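Local coordinates for catalytic domain of the nuclear inclusion protein A (nia) (PDB 1LVM) that probably cleaves specific sites in the viral polyprotein, as a peptide-binding cysteine protease of the chymotrypsin type, at residues D34-S39 against F56-G61; T78-H83 against I93-D98; P111-R116 against T139-D144; I146-W151 against F187-K192. The protein carries 1 engineered substitution. All coordinates share one frame; numbering follows the deposited sequence.

Contact 1 (D34-S39 against F56-G61)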
# COMPACT_ATOMS: atom_id res chain seq x y z
N ASP A 34 -18.63 -11.75 6.45
CA ASP A 34 -19.03 -13.10 6.06
C ASP A 34 -18.22 -14.21 6.71
O ASP A 34 -17.99 -15.22 6.08
CB ASP A 34 -18.86 -13.25 4.53
CG ASP A 34 -19.57 -12.12 3.72
OD1 ASP A 34 -20.82 -12.06 3.76
OD2 ASP A 34 -18.88 -11.29 3.05
N GLY A 35 -17.74 -14.04 7.93
CA GLY A 35 -16.95 -15.12 8.51
C GLY A 35 -15.48 -15.02 8.14
O GLY A 35 -14.66 -15.82 8.63
N HIS A 36 -15.13 -14.05 7.29
CA HIS A 36 -13.74 -13.85 6.92
C HIS A 36 -13.18 -12.56 7.53
O HIS A 36 -13.92 -11.65 7.92
CB HIS A 36 -13.56 -13.76 5.41
CG HIS A 36 -13.81 -15.07 4.70
ND1 HIS A 36 -12.79 -15.95 4.40
CD2 HIS A 36 -14.93 -15.59 4.17
CE1 HIS A 36 -13.28 -16.94 3.68
NE2 HIS A 36 -14.58 -16.75 3.53
N THR A 37 -11.87 -12.52 7.60
CA THR A 37 -11.26 -11.29 8.06
C THR A 37 -9.98 -11.10 7.28
O THR A 37 -9.16 -12.01 7.22
CB THR A 37 -11.02 -11.27 9.60
OG1 THR A 37 -10.37 -10.04 9.92
CG2 THR A 37 -10.15 -12.45 10.07
N THR A 38 -9.81 -9.94 6.64
CA THR A 38 -8.63 -9.64 5.84
C THR A 38 -7.95 -8.42 6.42
O THR A 38 -8.59 -7.39 6.55
CB THR A 38 -9.04 -9.33 4.41
OG1 THR A 38 -9.66 -10.48 3.84
CG2 THR A 38 -7.85 -8.92 3.56
N SER A 39 -6.67 -8.53 6.76
CA SER A 39 -5.96 -7.38 7.32
C SER A 39 -4.75 -7.06 6.46
O SER A 39 -4.09 -7.94 5.93
CB SER A 39 -5.47 -7.69 8.73
OG SER A 39 -6.53 -7.74 9.67
N PHE A 56 -10.98 -5.50 -0.73
CA PHE A 56 -12.43 -5.60 -1.02
C PHE A 56 -12.87 -6.85 -1.78
O PHE A 56 -13.80 -6.80 -2.55
CB PHE A 56 -12.90 -4.31 -1.73
CG PHE A 56 -12.90 -3.14 -0.82
CD1 PHE A 56 -13.90 -3.00 0.14
CD2 PHE A 56 -11.89 -2.20 -0.87
CE1 PHE A 56 -13.89 -1.91 1.04
CE2 PHE A 56 -11.86 -1.11 0.03
CZ PHE A 56 -12.84 -0.95 0.97
N ARG A 57 -12.16 -7.95 -1.56
CA ARG A 57 -12.54 -9.27 -2.08
C ARG A 57 -13.98 -9.40 -1.61
O ARG A 57 -14.84 -9.91 -2.33
CB ARG A 57 -11.66 -10.36 -1.43
CG ARG A 57 -12.09 -11.84 -1.65
CD ARG A 57 -12.41 -12.12 -3.09
NE ARG A 57 -12.96 -13.48 -3.21
CZ ARG A 57 -14.25 -13.75 -3.41
NH1 ARG A 57 -15.10 -12.75 -3.52
NH2 ARG A 57 -14.69 -14.99 -3.51
N ARG A 58 -14.26 -8.90 -0.40
CA ARG A 58 -15.61 -8.91 0.14
C ARG A 58 -15.97 -7.48 0.52
O ARG A 58 -15.10 -6.69 0.83
CB ARG A 58 -15.65 -9.80 1.39
CG ARG A 58 -15.56 -11.27 0.94
CD ARG A 58 -15.43 -12.29 2.04
NE ARG A 58 -14.55 -13.37 1.58
CZ ARG A 58 -13.22 -13.38 1.71
NH1 ARG A 58 -12.57 -12.37 2.32
NH2 ARG A 58 -12.52 -14.39 1.21
N ASN A 59 -17.24 -7.14 0.52
CA ASN A 59 -17.64 -5.80 0.93
C ASN A 59 -19.04 -5.94 1.53
O ASN A 59 -20.05 -5.63 0.89
CB ASN A 59 -17.59 -4.86 -0.28
CG ASN A 59 -17.77 -3.37 0.12
OD1 ASN A 59 -18.16 -3.05 1.24
ND2 ASN A 59 -17.54 -2.48 -0.81
N ASN A 60 -19.11 -6.41 2.78
CA ASN A 60 -20.42 -6.69 3.38
C ASN A 60 -20.27 -6.78 4.90
O ASN A 60 -20.92 -7.60 5.55
CB ASN A 60 -20.90 -8.03 2.75
CG ASN A 60 -22.29 -8.41 3.18
OD1 ASN A 60 -23.14 -7.55 3.22
ND2 ASN A 60 -22.52 -9.69 3.54
N GLY A 61 -19.39 -5.95 5.46
CA GLY A 61 -19.14 -6.04 6.89
C GLY A 61 -18.63 -4.76 7.44
O GLY A 61 -19.18 -3.70 7.12
O HOH W 1 -20.64 -10.07 7.23
O HOH W 2 -12.90 -10.04 4.57
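Asp34 reaches from the turn between strands 26-33 and 36-45 to Asn60 in the loop that follows strand 48-51. Its OD1 accepts a hydrogen bond from Asn60 ND2 at 2.9 Å, on the syn side of the carboxylate but 23° out of its plane, while the oxygen lies in the plane of the Asn60 amide. OD2 also passes the aliphatic part of Arg58, 3.7 Å from CD. The backbone adds a bridge, one water accepting from Asp34 N and donating to Asn60 O. Gly35, with a positive phi of 87°, completes the turn. His36 then offers its imidazole as a flat platform. The guanidinium of Arg58 lies on it with centres 3.6 Å apart and planes only 6° from parallel, and NH2 sits over the middle of the ring. CG of Arg57 covers the opposite guanidinium face. Two residues on, Thr38 places OG1 at the guanidinium edge, 3.8 Å from NH1; a water accepts from that NH1 and is weakly bonded to OG1. Planar His36 and Arg58 thus suit a surface where stacking uses the guanidinium faces while NH1 bonds to water. The positive charge over the ring would be expected to disfavour protonation of His36; Asp34, its OD2 5.0 Å from Arg58 NE, may partly balance the arginine.

Contact 2 (T78-H83 against I93-D98)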
# COMPACT_ATOMS: atom_id res chain seq x y z
N THR A 78 -20.14 -1.00 2.98
CA THR A 78 -20.76 -0.65 1.72
C THR A 78 -21.02 0.81 1.59
O THR A 78 -21.35 1.28 0.49
CB THR A 78 -22.09 -1.42 1.53
OG1 THR A 78 -23.08 -0.92 2.45
CG2 THR A 78 -21.89 -2.90 1.84
N THR A 79 -20.89 1.55 2.70
CA THR A 79 -21.10 3.00 2.68
C THR A 79 -19.83 3.76 2.28
O THR A 79 -19.85 4.97 1.99
CB THR A 79 -21.56 3.53 4.08
OG1 THR A 79 -20.49 3.41 5.04
CG2 THR A 79 -22.73 2.68 4.56
N LEU A 80 -18.71 3.06 2.25
CA LEU A 80 -17.48 3.76 1.93
C LEU A 80 -17.31 4.10 0.43
O LEU A 80 -17.39 3.20 -0.39
CB LEU A 80 -16.32 2.81 2.36
CG LEU A 80 -15.30 2.97 3.49
CD1 LEU A 80 -15.71 4.01 4.47
CD2 LEU A 80 -14.97 1.60 4.12
N GLN A 81 -17.03 5.35 0.10
CA GLN A 81 -16.72 5.70 -1.27
C GLN A 81 -15.33 5.16 -1.67
O GLN A 81 -14.35 5.20 -0.89
CB GLN A 81 -16.81 7.23 -1.45
CG GLN A 81 -18.31 7.62 -1.46
CD GLN A 81 -18.48 8.99 -2.01
OE1 GLN A 81 -18.01 9.97 -1.44
NE2 GLN A 81 -19.13 9.08 -3.17
N GLN A 82 -15.26 4.62 -2.88
CA GLN A 82 -14.07 3.98 -3.41
C GLN A 82 -13.73 4.51 -4.81
O GLN A 82 -14.64 4.78 -5.64
CB GLN A 82 -14.35 2.49 -3.58
CG GLN A 82 -14.76 1.72 -2.32
CD GLN A 82 -15.54 0.46 -2.72
OE1 GLN A 82 -16.60 0.60 -3.36
NE2 GLN A 82 -15.00 -0.77 -2.43
N HIS A 83 -12.44 4.65 -5.07
CA HIS A 83 -12.00 5.01 -6.41
C HIS A 83 -11.05 3.91 -6.86
O HIS A 83 -9.97 3.67 -6.28
CB HIS A 83 -11.29 6.39 -6.50
CG HIS A 83 -10.67 6.61 -7.84
ND1 HIS A 83 -11.21 7.44 -8.80
CD2 HIS A 83 -9.55 6.09 -8.38
CE1 HIS A 83 -10.43 7.43 -9.87
NE2 HIS A 83 -9.41 6.62 -9.64
N ILE A 93 -9.82 4.72 -0.77
CA ILE A 93 -11.04 4.82 0.08
C ILE A 93 -11.19 6.25 0.55
O ILE A 93 -10.19 6.87 1.01
CB ILE A 93 -10.83 4.01 1.32
CG1 ILE A 93 -10.60 2.56 0.96
CG2 ILE A 93 -12.02 4.13 2.28
CD1 ILE A 93 -10.19 1.74 2.21
N ARG A 94 -12.40 6.80 0.43
CA ARG A 94 -12.57 8.15 0.99
C ARG A 94 -13.18 7.91 2.38
O ARG A 94 -14.25 7.32 2.50
CB ARG A 94 -13.50 8.98 0.10
CG ARG A 94 -13.63 10.39 0.62
CD ARG A 94 -14.54 11.32 -0.23
NE ARG A 94 -14.49 12.60 0.45
CZ ARG A 94 -13.78 13.65 0.05
NH1 ARG A 94 -13.08 13.60 -1.06
NH2 ARG A 94 -13.73 14.74 0.81
N MET A 95 -12.51 8.34 3.45
CA MET A 95 -13.07 8.13 4.77
C MET A 95 -14.14 9.23 5.06
O MET A 95 -14.09 10.34 4.54
CB MET A 95 -11.95 8.19 5.82
CG MET A 95 -10.94 7.03 5.67
SD MET A 95 -11.73 5.41 5.95
CE MET A 95 -12.06 5.40 7.70
N PRO A 96 -15.08 8.89 5.91
CA PRO A 96 -16.16 9.83 6.27
C PRO A 96 -15.60 11.05 7.01
O PRO A 96 -14.49 10.98 7.53
CB PRO A 96 -17.08 8.99 7.11
CG PRO A 96 -16.18 7.93 7.73
CD PRO A 96 -15.28 7.58 6.55
N LYS A 97 -16.35 12.15 7.07
CA LYS A 97 -15.86 13.36 7.73
C LYS A 97 -15.46 13.25 9.17
O LYS A 97 -14.63 14.04 9.68
CB LYS A 97 -16.87 14.48 7.60
CG LYS A 97 -16.94 14.98 6.18
CD LYS A 97 -18.00 16.05 6.04
CE LYS A 97 -17.89 16.71 4.69
NZ LYS A 97 -18.74 17.93 4.68
N ASP A 98 -16.07 12.30 9.86
CA ASP A 98 -15.74 12.12 11.26
C ASP A 98 -14.44 11.34 11.49
O ASP A 98 -14.04 11.14 12.63
CB ASP A 98 -16.92 11.52 12.06
CG ASP A 98 -17.41 10.17 11.53
OD1 ASP A 98 -17.27 9.84 10.33
OD2 ASP A 98 -18.01 9.44 12.35
O HOH W 3 -16.86 7.47 2.17
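Gln81 and Arg94 join the backbones where the hairpin of strands 81-84 and 91-94 opens: Arg94 N donates to Gln81 O at 2.8 Å, with an almost straight N-H...O angle of 170°. The return link is made by a water, which accepts from Gln81 N at 3.0 Å and donates to Arg94 O at 2.6 Å. One step inward, Gln82 and Ile93 form a non-hydrogen-bonded antiparallel pair.

Beyond the paired residues, Leu80 carries the apolar side of the contact. Its CG touches the CG2 branch of Ile93 at 3.7 Å, while CD1 reaches farther along the chain to Pro96 CD, 4.2 Å away. Both of its torsions, -112° and 16°, lie off the usual staggered positions, so the exact placing of the branch is less certain; Leu63 of strand 62-67 also packs on it. On the same face as the side chain of Arg94, Gln81 runs alongside and in the same direction. Its amide oxygen OE1 lies 3.9 Å from Arg94 CD, and the long methylene chain of the arginine, extended from CG to NE, lets the charged end travel on past it. Trp206 of strand 206-208 touches both side chains.

Branched Leu80 and Ile93 suit the buried side, rigid Pro96 its margin, and the longer polar chains the partly exposed side. Past the strand, Met95 and Pro96 pack on apolar side chains of the bound peptide, and Asp98 OD2 hydrogen-bonds its backbone. The water-mediated end of the hairpin therefore passes directly into a chain that lines the peptide-binding site through both apolar and polar groups.

Contact 3 (P111-R116 against T139-D144)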
# COMPACT_ATOMS: atom_id res chain seq x y z
N PRO A 111 7.66 4.19 -10.38
CA PRO A 111 8.99 3.65 -10.08
C PRO A 111 9.86 3.79 -11.35
O PRO A 111 9.33 3.99 -12.42
CB PRO A 111 8.72 2.20 -9.69
CG PRO A 111 7.41 1.85 -10.35
CD PRO A 111 6.61 3.14 -10.27
N GLN A 112 11.17 3.74 -11.19
CA GLN A 112 12.12 3.87 -12.29
C GLN A 112 12.98 2.64 -12.30
O GLN A 112 13.46 2.18 -11.27
CB GLN A 112 12.94 5.14 -12.08
CG GLN A 112 12.00 6.37 -12.22
CD GLN A 112 12.62 7.69 -11.81
OE1 GLN A 112 13.80 7.76 -11.43
NE2 GLN A 112 11.82 8.76 -11.87
N ARG A 113 13.14 2.07 -13.47
CA ARG A 113 13.92 0.83 -13.56
C ARG A 113 15.29 0.88 -12.84
O ARG A 113 16.05 1.86 -12.90
CB ARG A 113 14.11 0.52 -15.07
CG ARG A 113 14.70 -0.81 -15.31
CD ARG A 113 15.33 -0.88 -16.71
NE ARG A 113 15.57 -2.27 -17.08
CZ ARG A 113 14.62 -3.07 -17.56
NH1 ARG A 113 13.40 -2.60 -17.74
NH2 ARG A 113 14.87 -4.36 -17.77
N GLU A 114 15.56 -0.18 -12.11
CA GLU A 114 16.80 -0.31 -11.40
C GLU A 114 17.01 0.59 -10.20
O GLU A 114 18.05 0.52 -9.53
CB GLU A 114 17.94 -0.18 -12.45
CG GLU A 114 19.18 -0.96 -12.07
CD GLU A 114 19.88 -1.59 -13.27
OE1 GLU A 114 19.89 -0.98 -14.38
OE2 GLU A 114 20.44 -2.69 -13.09
N GLU A 115 16.03 1.41 -9.84
CA GLU A 115 16.27 2.26 -8.69
C GLU A 115 16.20 1.51 -7.37
O GLU A 115 15.59 0.43 -7.24
CB GLU A 115 15.31 3.46 -8.70
CG GLU A 115 13.91 3.10 -8.33
CD GLU A 115 13.05 4.36 -8.15
OE1 GLU A 115 13.55 5.38 -7.61
OE2 GLU A 115 11.89 4.34 -8.55
N ARG A 116 16.84 2.10 -6.36
CA ARG A 116 16.88 1.53 -5.03
C ARG A 116 15.67 1.93 -4.17
O ARG A 116 15.39 3.12 -4.07
CB ARG A 116 18.15 1.99 -4.28
CG ARG A 116 19.46 1.52 -5.00
CD ARG A 116 20.70 2.17 -4.34
NE ARG A 116 20.96 1.63 -3.00
CZ ARG A 116 21.57 0.47 -2.73
NH1 ARG A 116 22.01 -0.31 -3.71
NH2 ARG A 116 21.72 0.08 -1.46
N THR A 139 14.79 -2.58 -8.18
CA THR A 139 13.48 -2.97 -8.68
C THR A 139 13.39 -2.88 -10.17
O THR A 139 14.09 -2.06 -10.79
CB THR A 139 12.37 -2.05 -8.00
OG1 THR A 139 11.07 -2.54 -8.30
CG2 THR A 139 12.50 -0.59 -8.43
N PHE A 140 12.54 -3.76 -10.73
CA PHE A 140 12.28 -3.83 -12.15
C PHE A 140 10.85 -4.13 -12.46
O PHE A 140 10.19 -4.82 -11.67
CB PHE A 140 13.13 -4.94 -12.81
CG PHE A 140 14.58 -4.81 -12.57
CD1 PHE A 140 15.12 -5.31 -11.37
CD2 PHE A 140 15.42 -4.26 -13.55
CE1 PHE A 140 16.49 -5.27 -11.16
CE2 PHE A 140 16.81 -4.21 -13.35
CZ PHE A 140 17.34 -4.72 -12.15
N PRO A 141 10.33 -3.64 -13.62
CA PRO A 141 8.93 -3.98 -13.89
C PRO A 141 8.78 -5.43 -14.28
O PRO A 141 9.65 -6.00 -14.96
CB PRO A 141 8.58 -3.12 -15.08
CG PRO A 141 9.89 -3.06 -15.81
CD PRO A 141 10.88 -2.81 -14.69
N SER A 142 7.68 -6.02 -13.87
CA SER A 142 7.35 -7.38 -14.30
C SER A 142 6.26 -7.13 -15.39
O SER A 142 5.18 -6.65 -15.06
CB SER A 142 6.75 -8.19 -13.16
OG SER A 142 6.34 -9.44 -13.69
N SER A 143 6.55 -7.42 -16.66
CA SER A 143 5.59 -7.19 -17.77
C SER A 143 5.41 -5.74 -18.14
O SER A 143 6.36 -4.98 -18.34
CB SER A 143 4.18 -7.69 -17.48
OG SER A 143 4.10 -9.11 -17.33
N ASP A 144 4.13 -5.38 -18.20
CA ASP A 144 3.63 -4.05 -18.56
C ASP A 144 3.87 -2.97 -17.52
O ASP A 144 3.45 -1.81 -17.70
CB ASP A 144 2.12 -4.14 -18.84
CG ASP A 144 1.37 -4.95 -17.79
OD1 ASP A 144 1.91 -5.03 -16.65
OD2 ASP A 144 0.25 -5.48 -18.08
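Glu114 and Thr139 make the direct backbone bond of this contact. Glu114 N donates to Thr139 O at 2.7 Å, the donor lying nearly in line with the C=O bond, though the N-H...O angle of 141° leaves it bent at the hydrogen. Gln112 to Glu115 form a type II turn, closed by Glu115 N to Gln112 O; Glu114 stands at its third position with phi 71°, a conformation glycine adopts more readily. Glu115 also turns back within the turn, OE2 accepting from Gln112 N at 2.8 Å from above the carboxylate plane, while Arg109 and Ser165 hold OE1. On the buried side, the CG2 methyl of Thr139 packs 4.0 Å from Glu115 CG, and its OG1 bonds to Lys149 O.

The outer side is looser and lies among exposed residues. Arg113, extended from CG to NE, passes Phe140 with CG 3.9 Å from CD2, its guanidinium steep to the ring at 77°; farther out NH1 comes within 4.0 Å of Pro141 CD. Glu114 runs beside the phenyl group and brings OE2 to its edge, 3.8 Å from CZ, where the ring hydrogens offer a mildly positive rim to a carboxylate. Long charged chains can thus flank Phe140 while keeping their ends near solvent.

The turn leads into strand 116-123 and rests against the end of strand 130-142, its neighbour in the barrel. Pro111 packs inward on strands 147-150, 171-179 and 185-189.

Contact 4 (I146-W151 against F187-K192)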
# COMPACT_ATOMS: atom_id res chain seq x y z
N ILE A 146 2.72 -3.10 -14.37
CA ILE A 146 1.67 -3.00 -13.32
C ILE A 146 2.28 -3.45 -11.99
O ILE A 146 2.28 -2.71 -10.97
CB ILE A 146 0.47 -3.87 -13.66
CG1 ILE A 146 -0.15 -3.34 -14.95
CG2 ILE A 146 -0.52 -3.94 -12.47
CD1 ILE A 146 -0.49 -1.91 -14.90
N PHE A 147 2.77 -4.67 -11.98
CA PHE A 147 3.48 -5.16 -10.82
C PHE A 147 4.98 -4.93 -11.10
O PHE A 147 5.43 -5.03 -12.27
CB PHE A 147 3.27 -6.66 -10.61
CG PHE A 147 1.92 -7.02 -10.10
CD1 PHE A 147 1.62 -6.88 -8.74
CD2 PHE A 147 0.96 -7.56 -10.96
CE1 PHE A 147 0.38 -7.28 -8.23
CE2 PHE A 147 -0.28 -7.95 -10.47
CZ PHE A 147 -0.57 -7.81 -9.10
N TRP A 148 5.72 -4.60 -10.05
CA TRP A 148 7.20 -4.43 -10.11
C TRP A 148 7.79 -5.41 -9.12
O TRP A 148 7.20 -5.72 -8.10
CB TRP A 148 7.66 -3.02 -9.77
CG TRP A 148 7.52 -2.09 -10.92
CD1 TRP A 148 6.38 -1.85 -11.64
CD2 TRP A 148 8.56 -1.29 -11.50
NE1 TRP A 148 6.65 -0.96 -12.62
CE2 TRP A 148 7.98 -0.59 -12.56
CE3 TRP A 148 9.93 -1.10 -11.22
CZ2 TRP A 148 8.70 0.28 -13.36
CZ3 TRP A 148 10.68 -0.20 -12.03
CH2 TRP A 148 10.05 0.47 -13.07
N LYS A 149 8.96 -5.96 -9.45
CA LYS A 149 9.64 -6.91 -8.59
C LYS A 149 10.46 -6.22 -7.52
O LYS A 149 11.07 -5.16 -7.76
CB LYS A 149 10.64 -7.76 -9.44
CG LYS A 149 10.04 -8.55 -10.66
CD LYS A 149 11.19 -9.38 -11.48
CE LYS A 149 10.75 -10.10 -12.78
NZ LYS A 149 11.94 -10.70 -13.60
N HIS A 150 10.54 -6.85 -6.35
CA HIS A 150 11.40 -6.31 -5.32
C HIS A 150 11.89 -7.51 -4.55
O HIS A 150 11.27 -8.58 -4.61
CB HIS A 150 10.68 -5.24 -4.44
CG HIS A 150 9.83 -5.79 -3.34
ND1 HIS A 150 8.44 -5.78 -3.39
CD2 HIS A 150 10.16 -6.36 -2.15
CE1 HIS A 150 7.96 -6.33 -2.27
NE2 HIS A 150 8.99 -6.69 -1.51
N TRP A 151 13.05 -7.37 -3.87
CA TRP A 151 13.60 -8.47 -3.10
C TRP A 151 13.72 -8.19 -1.60
O TRP A 151 14.69 -8.56 -0.94
CB TRP A 151 14.97 -8.87 -3.72
CG TRP A 151 14.80 -9.46 -5.08
CD1 TRP A 151 14.67 -10.78 -5.38
CD2 TRP A 151 14.67 -8.76 -6.35
NE1 TRP A 151 14.48 -10.95 -6.74
CE2 TRP A 151 14.48 -9.74 -7.35
CE3 TRP A 151 14.70 -7.42 -6.72
CZ2 TRP A 151 14.33 -9.42 -8.69
CZ3 TRP A 151 14.54 -7.10 -8.07
CH2 TRP A 151 14.36 -8.09 -9.03
N PHE A 187 5.28 -5.56 -6.01
CA PHE A 187 4.46 -4.47 -5.50
C PHE A 187 3.68 -3.89 -6.68
O PHE A 187 4.04 -4.04 -7.86
CB PHE A 187 5.34 -3.39 -4.78
CG PHE A 187 6.23 -2.55 -5.67
CD1 PHE A 187 5.78 -1.41 -6.28
CD2 PHE A 187 7.62 -2.88 -5.80
CE1 PHE A 187 6.68 -0.58 -7.01
CE2 PHE A 187 8.50 -2.09 -6.50
CZ PHE A 187 8.05 -0.92 -7.12
N THR A 188 2.58 -3.23 -6.35
CA THR A 188 1.79 -2.60 -7.36
C THR A 188 2.32 -1.19 -7.48
O THR A 188 2.41 -0.45 -6.48
CB THR A 188 0.30 -2.55 -6.92
OG1 THR A 188 -0.19 -3.90 -6.82
CG2 THR A 188 -0.53 -1.74 -7.88
N SER A 189 2.74 -0.83 -8.68
CA SER A 189 3.27 0.46 -8.96
C SER A 189 2.25 1.63 -8.87
O SER A 189 1.03 1.49 -9.12
CB SER A 189 3.91 0.50 -10.35
OG SER A 189 2.92 0.27 -11.36
N VAL A 190 2.76 2.78 -8.45
CA VAL A 190 1.97 4.00 -8.43
C VAL A 190 1.75 4.26 -9.94
O VAL A 190 2.74 4.25 -10.71
CB VAL A 190 2.81 5.18 -7.83
CG1 VAL A 190 2.28 6.57 -8.33
CG2 VAL A 190 2.78 5.05 -6.25
N PRO A 191 0.49 4.53 -10.37
CA PRO A 191 0.23 4.81 -11.77
C PRO A 191 0.65 6.20 -12.21
O PRO A 191 0.85 7.12 -11.42
CB PRO A 191 -1.29 4.60 -11.90
CG PRO A 191 -1.84 5.11 -10.51
CD PRO A 191 -0.73 4.69 -9.51
N LYS A 192 0.69 6.40 -13.51
CA LYS A 192 1.03 7.74 -14.01
C LYS A 192 0.02 8.80 -13.52
O LYS A 192 -1.18 8.52 -13.37
CB LYS A 192 0.99 7.68 -15.54
CG LYS A 192 1.33 8.95 -16.20
CD LYS A 192 1.16 8.76 -17.72
CE LYS A 192 1.58 9.97 -18.52
NZ LYS A 192 3.00 10.32 -18.26
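Trp148 and Phe187 face each other in an antiparallel hydrogen-bonded pair of the six-stranded barrel, part of the chymotrypsin-type fold. Trp148 N donates to Phe187 O at 2.8 Å, and Phe187 N returns a bond to Trp148 O. Phe147 with Thr188 forms the adjacent non-hydrogen-bonded pair, and beyond it Ser189 N donates to Ile146 O at 3.0 Å. The two strands are twisted, their directions 133° apart.

The side chain of Phe187 can be followed outward. Its CB lies 4.2 Å from His150 ND1. A first torsion of 70° sets CG between the backbone N and the carbonyl carbon, swinging the ring back over the partner strand. CD2 meets Trp148 O at 3.7 Å, and His150 ND1 sits at this edge, in the ring plane. CE2 and CE1 also lie near Trp148 CB, which sits over the ring face toward its rim; CZ comes closest to it at 3.4 Å, and the contact is CH-pi. The indole itself is tilted, its five-membered ring 31° from the phenyl plane. Thr139 and Ile117 also touch Phe187, and a broad, flat side chain suits this enclosed place between strands. His150 ND1, buried here, has no hydrogen-bond partner in the model, which may be a price of the apolar packing.

The other face carries Phe147 and Thr188. There Phe147 CE1 lies 3.7 Å from Thr188 OG1, whose hydrogen bond goes to Ser176 OG. Small Ser189 fits beside the indole: its CB is 3.6 Å from Trp148 CD1, while OG bonds to Gly145 O.

Contacts 1 and 2 reach the N-terminal sheet, contacts 3 and 4 the six-stranded barrel, on one side of the chain's centre. Contact 1 is a surface contact with no buried touching residue, built from charged and aromatic planes and water; contact 4 is its opposite, a buried strand pair with direct backbone bonds and aromatic packing. Contacts 2 and 3 are partly buried, the former opening toward the bound peptide. Within each half they touch: Phe56 and Asn59 lie against Gln82, and Phe140 O and Lys149 N, 2.8 Å apart, probably hydrogen-bond neighbouring strands 130-142 and 147-150. Centres of contacts 3 and 4 are about 7 Å apart, those of 1 and 3 about 32 Å.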